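Local coordinates for protein alpha-galactosidase (Lactobacillus brevis, PDB 3MI6) that probably hydrolyses terminal, non-reducing alpha-D-galactose residues from alpha-D-galactosides such as galactose oligosaccharides, galactomannans and galactolipids, at residues D[342-353]-D[390-401]. Residues are numbered along the deposited sequence; the frame is centred on the assembly and turned at random.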
ATOM      1  N   PHE D 342      -3.424 -28.592 -39.934  1.00 73.17           N
ATOM      2  CA  PHE D 342      -3.074 -28.824 -41.342  1.00 69.75           C
ATOM      3  C   PHE D 342      -3.670 -30.119 -41.895  1.00 70.43           C
ATOM      4  O   PHE D 342      -3.647 -30.354 -43.105  1.00 68.16           O
ATOM      5  CB  PHE D 342      -1.555 -28.827 -41.535  1.00 65.95           C
ATOM      6  CG  PHE D 342      -0.866 -27.639 -40.938  1.00 65.54           C
ATOM      7  CD1 PHE D 342      -0.870 -26.418 -41.594  1.00 62.66           C
ATOM      8  CD2 PHE D 342      -0.211 -27.740 -39.718  1.00 64.14           C
ATOM      9  CE1 PHE D 342      -0.236 -25.316 -41.040  1.00 60.25           C
ATOM     10  CE2 PHE D 342       0.429 -26.642 -39.159  1.00 61.10           C
ATOM     11  CZ  PHE D 342       0.415 -25.429 -39.821  1.00 59.94           C
ATOM     12  N   ASP D 343      -4.200 -30.951 -40.999  1.00 73.82           N
ATOM     13  CA  ASP D 343      -4.719 -32.270 -41.371  1.00 76.54           C
ATOM     14  C   ASP D 343      -6.161 -32.190 -41.871  1.00 76.33           C
ATOM     15  O   ASP D 343      -7.106 -32.515 -41.138  1.00 75.33           O
ATOM     16  CB  ASP D 343      -4.600 -33.255 -40.191  1.00 77.00           C
ATOM     17  CG  ASP D 343      -5.114 -34.662 -40.524  1.00 78.97           C
ATOM     18  OD1 ASP D 343      -5.334 -34.983 -41.716  1.00 79.22           O
ATOM     19  OD2 ASP D 343      -5.291 -35.454 -39.576  1.00 77.13           O
ATOM     20  N   PHE D 344      -6.322 -31.751 -43.119  1.00 72.81           N
ATOM     21  CA  PHE D 344      -7.644 -31.667 -43.730  1.00 73.19           C
ATOM     22  C   PHE D 344      -7.603 -31.769 -45.246  1.00 70.09           C
ATOM     23  O   PHE D 344      -6.547 -31.691 -45.864  1.00 71.50           O
ATOM     24  CB  PHE D 344      -8.393 -30.387 -43.290  1.00 72.55           C
ATOM     25  CG  PHE D 344      -7.859 -29.112 -43.903  1.00 71.48           C
ATOM     26  CD1 PHE D 344      -8.202 -28.750 -45.203  1.00 68.33           C
ATOM     27  CD2 PHE D 344      -7.029 -28.265 -43.172  1.00 69.97           C
ATOM     28  CE1 PHE D 344      -7.722 -27.582 -45.769  1.00 62.26           C
ATOM     29  CE2 PHE D 344      -6.542 -27.088 -43.734  1.00 65.12           C
ATOM     30  CZ  PHE D 344      -6.892 -26.750 -45.037  1.00 63.00           C
ATOM     31  N   ASN D 345      -8.780 -31.967 -45.824  1.00 72.59           N
ATOM     32  CA  ASN D 345      -8.987 -31.947 -47.267  1.00 79.93           C
ATOM     33  C   ASN D 345     -10.434 -31.516 -47.547  1.00 81.38           C
ATOM     34  O   ASN D 345     -11.252 -31.474 -46.622  1.00 78.09           O
ATOM     35  CB  ASN D 345      -8.657 -33.311 -47.902  1.00 81.29           C
ATOM     36  CG  ASN D 345      -9.409 -34.478 -47.251  1.00 79.99           C
ATOM     37  OD1 ASN D 345     -10.588 -34.363 -46.906  1.00 79.46           O
ATOM     38  ND2 ASN D 345      -8.724 -35.615 -47.099  1.00 69.59           N
ATOM     39  N   GLU D 346     -10.751 -31.187 -48.800  1.00 81.51           N
ATOM     40  CA  GLU D 346     -12.060 -30.610 -49.117  1.00 80.98           C
ATOM     41  C   GLU D 346     -13.239 -31.388 -48.528  1.00 81.57           C
ATOM     42  O   GLU D 346     -14.124 -30.810 -47.891  1.00 78.07           O
ATOM     43  CB  GLU D 346     -12.251 -30.457 -50.625  1.00 80.37           C
ATOM     44  CG  GLU D 346     -13.703 -30.231 -50.998  1.00 82.57           C
ATOM     45  CD  GLU D 346     -13.880 -29.276 -52.158  1.00 85.83           C
ATOM     46  OE1 GLU D 346     -12.934 -29.117 -52.956  1.00 86.16           O
ATOM     47  OE2 GLU D 346     -14.978 -28.687 -52.272  1.00 86.36           O
ATOM     48  N   ALA D 347     -13.237 -32.697 -48.750  1.00 82.60           N
ATOM     49  CA  ALA D 347     -14.300 -33.574 -48.280  1.00 80.65           C
ATOM     50  C   ALA D 347     -14.502 -33.489 -46.769  1.00 78.69           C
ATOM     51  O   ALA D 347     -15.632 -33.434 -46.291  1.00 75.61           O
ATOM     52  CB  ALA D 347     -14.007 -35.002 -48.688  1.00 85.00           C
ATOM     53  N   LYS D 348     -13.405 -33.494 -46.018  1.00 78.39           N
ATOM     54  CA  LYS D 348     -13.487 -33.379 -44.568  1.00 73.85           C
ATOM     55  C   LYS D 348     -14.096 -32.048 -44.175  1.00 72.12           C
ATOM     56  O   LYS D 348     -14.877 -31.977 -43.236  1.00 71.48           O
ATOM     57  CB  LYS D 348     -12.107 -33.525 -43.920  1.00 74.19           C
ATOM     58  CG  LYS D 348     -12.060 -33.173 -42.430  1.00 69.70           C
ATOM     59  CD  LYS D 348     -12.910 -34.106 -41.591  1.00 66.66           C
ATOM     60  CE  LYS D 348     -12.852 -33.721 -40.118  1.00 70.95           C
ATOM     61  NZ  LYS D 348     -13.555 -34.686 -39.215  1.00 67.68           N
ATOM     62  N   LEU D 349     -13.736 -30.992 -44.896  1.00 74.44           N
ATOM     63  CA  LEU D 349     -14.212 -29.651 -44.556  1.00 76.24           C
ATOM     64  C   LEU D 349     -15.689 -29.470 -44.902  1.00 73.65           C
ATOM     65  O   LEU D 349     -16.398 -28.665 -44.286  1.00 68.41           O
ATOM     66  CB  LEU D 349     -13.359 -28.564 -45.229  1.00 74.30           C
ATOM     67  CG  LEU D 349     -12.025 -28.197 -44.561  1.00 69.58           C
ATOM     68  CD1 LEU D 349     -11.394 -27.049 -45.306  1.00 64.44           C
ATOM     69  CD2 LEU D 349     -12.177 -27.846 -43.072  1.00 66.88           C
HETATM   70  N   MSE D 350     -16.152 -30.232 -45.885  1.00 73.85           N
HETATM   71  CA  MSE D 350     -17.545 -30.171 -46.277  1.00 71.83           C
HETATM   72  C   MSE D 350     -18.448 -30.700 -45.159  1.00 68.29           C
HETATM   73  O   MSE D 350     -19.520 -30.153 -44.898  1.00 63.80           O
HETATM   74  CB  MSE D 350     -17.772 -30.938 -47.578  1.00 75.94           C
HETATM   75  CG  MSE D 350     -18.948 -30.404 -48.356  1.00 80.39           C
HETATM   76 SE   MSE D 350     -18.724 -28.490 -48.667  1.00 95.24          SE
HETATM   77  CE  MSE D 350     -17.605 -28.608 -50.275  1.00 89.18           C
ATOM     78  N   THR D 351     -18.010 -31.764 -44.498  1.00 69.35           N
ATOM     79  CA  THR D 351     -18.753 -32.272 -43.360  1.00 68.71           C
ATOM     80  C   THR D 351     -18.941 -31.144 -42.345  1.00 67.24           C
ATOM     81  O   THR D 351     -20.010 -31.008 -41.753  1.00 69.05           O
ATOM     82  CB  THR D 351     -18.074 -33.510 -42.705  1.00 70.31           C
ATOM     83  OG1 THR D 351     -16.865 -33.121 -42.040  1.00 69.24           O
ATOM     84  CG2 THR D 351     -17.765 -34.578 -43.746  1.00 70.10           C
ATOM     85  N   ILE D 352     -17.908 -30.327 -42.160  1.00 66.61           N
ATOM     86  CA  ILE D 352     -17.988 -29.204 -41.235  1.00 63.66           C
ATOM     87  C   ILE D 352     -19.012 -28.200 -41.734  1.00 60.15           C
ATOM     88  O   ILE D 352     -19.989 -27.902 -41.050  1.00 59.99           O
ATOM     89  CB  ILE D 352     -16.609 -28.512 -41.029  1.00 64.06           C
ATOM     90  CG1 ILE D 352     -15.622 -29.475 -40.365  1.00 66.27           C
ATOM     91  CG2 ILE D 352     -16.742 -27.244 -40.176  1.00 55.16           C
ATOM     92  CD1 ILE D 352     -14.361 -28.809 -39.842  1.00 61.62           C
ATOM     93  N   VAL D 353     -18.793 -27.693 -42.938  1.00 61.77           N
ATOM     94  CA  VAL D 353     -19.676 -26.692 -43.520  1.00 62.98           C
ATOM     95  C   VAL D 353     -21.154 -27.083 -43.411  1.00 61.08           C
ATOM     96  O   VAL D 353     -22.009 -26.232 -43.168  1.00 55.99           O
ATOM     97  CB  VAL D 353     -19.293 -26.392 -44.995  1.00 59.87           C
ATOM     98  CG1 VAL D 353     -20.454 -25.766 -45.741  1.00 60.59           C
ATOM     99  CG2 VAL D 353     -18.074 -25.494 -45.054  1.00 57.61           C
ATOM    100  N   LYS D 390      -5.427 -31.054 -51.772  1.00 86.01           N
ATOM    101  CA  LYS D 390      -6.504 -30.895 -50.801  1.00 86.49           C
ATOM    102  C   LYS D 390      -7.697 -30.179 -51.414  1.00 85.44           C
ATOM    103  O   LYS D 390      -8.783 -30.162 -50.835  1.00 87.31           O
ATOM    104  CB  LYS D 390      -6.009 -30.169 -49.539  1.00 81.71           C
ATOM    105  CG  LYS D 390      -4.487 -30.044 -49.449  1.00 83.31           C
ATOM    106  CD  LYS D 390      -3.909 -30.449 -48.079  1.00 82.60           C
ATOM    107  CE  LYS D 390      -4.317 -29.495 -46.975  1.00 73.77           C
ATOM    108  NZ  LYS D 390      -4.740 -28.208 -47.575  1.00 77.14           N
ATOM    109  N   PHE D 391      -7.491 -29.594 -52.590  1.00 84.96           N
ATOM    110  CA  PHE D 391      -8.571 -28.941 -53.333  1.00 87.58           C
ATOM    111  C   PHE D 391      -8.453 -29.186 -54.836  1.00 88.01           C
ATOM    112  O   PHE D 391      -7.976 -28.327 -55.575  1.00 87.01           O
ATOM    113  CB  PHE D 391      -8.626 -27.435 -53.034  1.00 86.33           C
ATOM    114  CG  PHE D 391      -9.014 -27.119 -51.622  1.00 83.70           C
ATOM    115  CD1 PHE D 391     -10.300 -27.365 -51.174  1.00 82.87           C
ATOM    116  CD2 PHE D 391      -8.093 -26.587 -50.737  1.00 80.61           C
ATOM    117  CE1 PHE D 391     -10.659 -27.084 -49.873  1.00 82.17           C
ATOM    118  CE2 PHE D 391      -8.446 -26.303 -49.429  1.00 75.70           C
ATOM    119  CZ  PHE D 391      -9.728 -26.550 -48.998  1.00 76.47           C
ATOM    120  N   PRO D 392      -8.907 -30.363 -55.288  1.00 90.24           N
ATOM    121  CA  PRO D 392      -8.802 -30.814 -56.682  1.00 90.56           C
ATOM    122  C   PRO D 392      -9.382 -29.841 -57.718  1.00 92.19           C
ATOM    123  O   PRO D 392      -8.764 -29.632 -58.769  1.00 90.68           O
ATOM    124  CB  PRO D 392      -9.593 -32.122 -56.678  1.00 92.57           C
ATOM    125  CG  PRO D 392      -9.490 -32.615 -55.269  1.00 86.99           C
ATOM    126  CD  PRO D 392      -9.527 -31.384 -54.423  1.00 86.36           C
ATOM    127  N   ASP D 393     -10.549 -29.266 -57.432  1.00 92.67           N
ATOM    128  CA  ASP D 393     -11.216 -28.377 -58.381  1.00 93.49           C
ATOM    129  C   ASP D 393     -11.022 -26.918 -57.986  1.00 90.35           C
ATOM    130  O   ASP D 393     -11.919 -26.092 -58.153  1.00 90.43           O
ATOM    131  CB  ASP D 393     -12.715 -28.701 -58.475  1.00 94.85           C
ATOM    132  CG  ASP D 393     -12.993 -30.090 -59.057  1.00 96.82           C
ATOM    133  OD1 ASP D 393     -12.211 -31.033 -58.804  1.00 95.24           O
ATOM    134  OD2 ASP D 393     -14.014 -30.242 -59.760  1.00 98.75           O
ATOM    135  N   GLY D 394      -9.842 -26.608 -57.461  1.00 89.34           N
ATOM    136  CA  GLY D 394      -9.543 -25.267 -56.997  1.00 87.65           C
ATOM    137  C   GLY D 394     -10.478 -24.848 -55.880  1.00 88.17           C
ATOM    138  O   GLY D 394     -11.394 -25.585 -55.516  1.00 89.10           O
ATOM    139  N   ILE D 395     -10.250 -23.659 -55.334  1.00 87.18           N
ATOM    140  CA  ILE D 395     -11.094 -23.145 -54.265  1.00 85.30           C
ATOM    141  C   ILE D 395     -12.459 -22.698 -54.788  1.00 87.33           C
ATOM    142  O   ILE D 395     -13.473 -22.873 -54.109  1.00 85.82           O
ATOM    143  CB  ILE D 395     -10.416 -21.984 -53.518  1.00 81.91           C
ATOM    144  CG1 ILE D 395      -9.394 -22.526 -52.519  1.00 79.40           C
ATOM    145  CG2 ILE D 395     -11.441 -21.162 -52.782  1.00 78.54           C
ATOM    146  CD1 ILE D 395      -9.989 -23.427 -51.465  1.00 79.29           C
ATOM    147  N   GLU D 396     -12.480 -22.136 -55.997  1.00 85.66           N
ATOM    148  CA  GLU D 396     -13.715 -21.641 -56.610  1.00 83.99           C
ATOM    149  C   GLU D 396     -14.899 -22.569 -56.358  1.00 87.20           C
ATOM    150  O   GLU D 396     -16.018 -22.118 -56.112  1.00 85.49           O
ATOM    151  CB  GLU D 396     -13.521 -21.446 -58.113  1.00 83.29           C
ATOM    152  CG  GLU D 396     -12.385 -22.276 -58.700  1.00 89.90           C
ATOM    153  CD  GLU D 396     -11.025 -21.602 -58.554  1.00 89.40           C
ATOM    154  OE1 GLU D 396     -10.655 -20.831 -59.466  1.00 85.15           O
ATOM    155  OE2 GLU D 396     -10.330 -21.838 -57.536  1.00 86.27           O
ATOM    156  N   HIS D 397     -14.639 -23.869 -56.414  1.00 88.46           N
ATOM    157  CA  HIS D 397     -15.669 -24.867 -56.184  1.00 89.11           C
ATOM    158  C   HIS D 397     -16.137 -24.869 -54.733  1.00 84.95           C
ATOM    159  O   HIS D 397     -17.326 -24.733 -54.454  1.00 85.33           O
ATOM    160  CB  HIS D 397     -15.164 -26.257 -56.582  1.00 91.83           C
ATOM    161  CG  HIS D 397     -16.056 -27.374 -56.137  1.00 92.97           C
ATOM    162  ND1 HIS D 397     -15.567 -28.562 -55.639  1.00 90.49           N
ATOM    163  CD2 HIS D 397     -17.406 -27.476 -56.100  1.00 93.62           C
ATOM    164  CE1 HIS D 397     -16.576 -29.351 -55.322  1.00 93.23           C
ATOM    165  NE2 HIS D 397     -17.704 -28.715 -55.591  1.00 93.91           N
ATOM    166  N   PHE D 398     -15.190 -25.026 -53.815  1.00 84.79           N
ATOM    167  CA  PHE D 398     -15.485 -25.147 -52.387  1.00 82.62           C
ATOM    168  C   PHE D 398     -16.279 -23.964 -51.849  1.00 78.21           C
ATOM    169  O   PHE D 398     -17.072 -24.116 -50.926  1.00 75.11           O
ATOM    170  CB  PHE D 398     -14.184 -25.312 -51.600  1.00 80.68           C
ATOM    171  CG  PHE D 398     -14.365 -25.347 -50.112  1.00 77.82           C
ATOM    172  CD1 PHE D 398     -15.164 -26.307 -49.518  1.00 80.31           C
ATOM    173  CD2 PHE D 398     -13.703 -24.439 -49.298  1.00 76.53           C
ATOM    174  CE1 PHE D 398     -15.318 -26.354 -48.137  1.00 76.08           C
ATOM    175  CE2 PHE D 398     -13.851 -24.480 -47.916  1.00 71.92           C
ATOM    176  CZ  PHE D 398     -14.662 -25.443 -47.337  1.00 70.93           C
ATOM    177  N   SER D 399     -16.057 -22.790 -52.429  1.00 79.25           N
ATOM    178  CA  SER D 399     -16.782 -21.595 -52.029  1.00 70.97           C
ATOM    179  C   SER D 399     -18.159 -21.619 -52.656  1.00 72.78           C
ATOM    180  O   SER D 399     -19.132 -21.175 -52.059  1.00 71.33           O
ATOM    181  CB  SER D 399     -16.036 -20.333 -52.458  1.00 68.53           C
ATOM    182  OG  SER D 399     -16.341 -19.998 -53.795  1.00 74.11           O
ATOM    183  N   GLN D 400     -18.240 -22.141 -53.870  1.00 79.11           N
ATOM    184  CA  GLN D 400     -19.524 -22.286 -54.534  1.00 80.84           C
ATOM    185  C   GLN D 400     -20.427 -23.135 -53.656  1.00 75.65           C
ATOM    186  O   GLN D 400     -21.580 -22.797 -53.432  1.00 74.69           O
ATOM    187  CB  GLN D 400     -19.344 -22.925 -55.912  1.00 89.15           C
ATOM    188  CG  GLN D 400     -20.548 -22.812 -56.841  1.00 92.40           C
ATOM    189  CD  GLN D 400     -20.163 -22.997 -58.305  1.00 99.52           C
ATOM    190  OE1 GLN D 400     -20.901 -23.608 -59.086  1.00 98.88           O
ATOM    191  NE2 GLN D 400     -18.992 -22.475 -58.679  1.00 94.82           N
ATOM    192  N   ALA D 401     -19.892 -24.236 -53.146  1.00 73.99           N
ATOM    193  CA  ALA D 401     -20.637 -25.070 -52.214  1.00 75.26           C
ATOM    194  C   ALA D 401     -21.082 -24.258 -50.997  1.00 74.43           C
ATOM    195  O   ALA D 401     -22.274 -24.187 -50.691  1.00 74.74           O
ATOM    196  CB  ALA D 401     -19.806 -26.261 -51.784  1.00 78.86           C
TER
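The backbone N of Glu346 donates to the carbonyl O of Lys390 at 3.0 Å, a bent bond (139° at the hydrogen) that approaches in the carbonyl plane and ties the start of one outer helix of a (beta/alpha)8 barrel, the catalytic fold of family 36 glycosidases, to the loop before the next. Helices 346-358 and 394-404 follow the first and second barrel strands and run nearly parallel here, their segment axes 11.4 Å apart. Beside the bond Asn345 N-caps the first helix, its OD1 accepting from Lys348 N. The bent chain of Lys390 crosses Phe344 at about a right angle, laying CE over one ring face, 4.2 Å from the centroid in a CH-pi contact, while NZ reaches on to hydrogen-bond Gly369 O. Phe391 comes to the edge of the Phe344 ring, CZ to CE1 at 3.9 Å, and Leu349 CD1 comes up to the same CZ. Ile395 CD1 covers one face of the Phe391 ring, and CE1 of Phe391 lies over a face of Phe398. Exchanging Phe391 for an alanine would probably open a gap among Phe344, Leu349 and Phe398 and leave the Phe344 edge without its aromatic neighbour. Farther along the helices Phe398 is a knob among Glu346, Leu349, Met350 and Val353. With CG anti to the backbone N (chi1 176°), its ring reaches toward helix 346-358, and CZ reaches Leu349 CB and Val353 CG2. The Glu346 carboxylate, its plane 81° from this ring, passes Phe398 CB and stops 3.4 Å from His397 ND1 (from OE2), at an angle too poor for a hydrogen bond. Met350, a selenomethionine, brings SE to the ring edge in a Met-aromatic contact, and its CE touches both Phe398 CD1 and Ala401 CB, 3.6 Å from the latter.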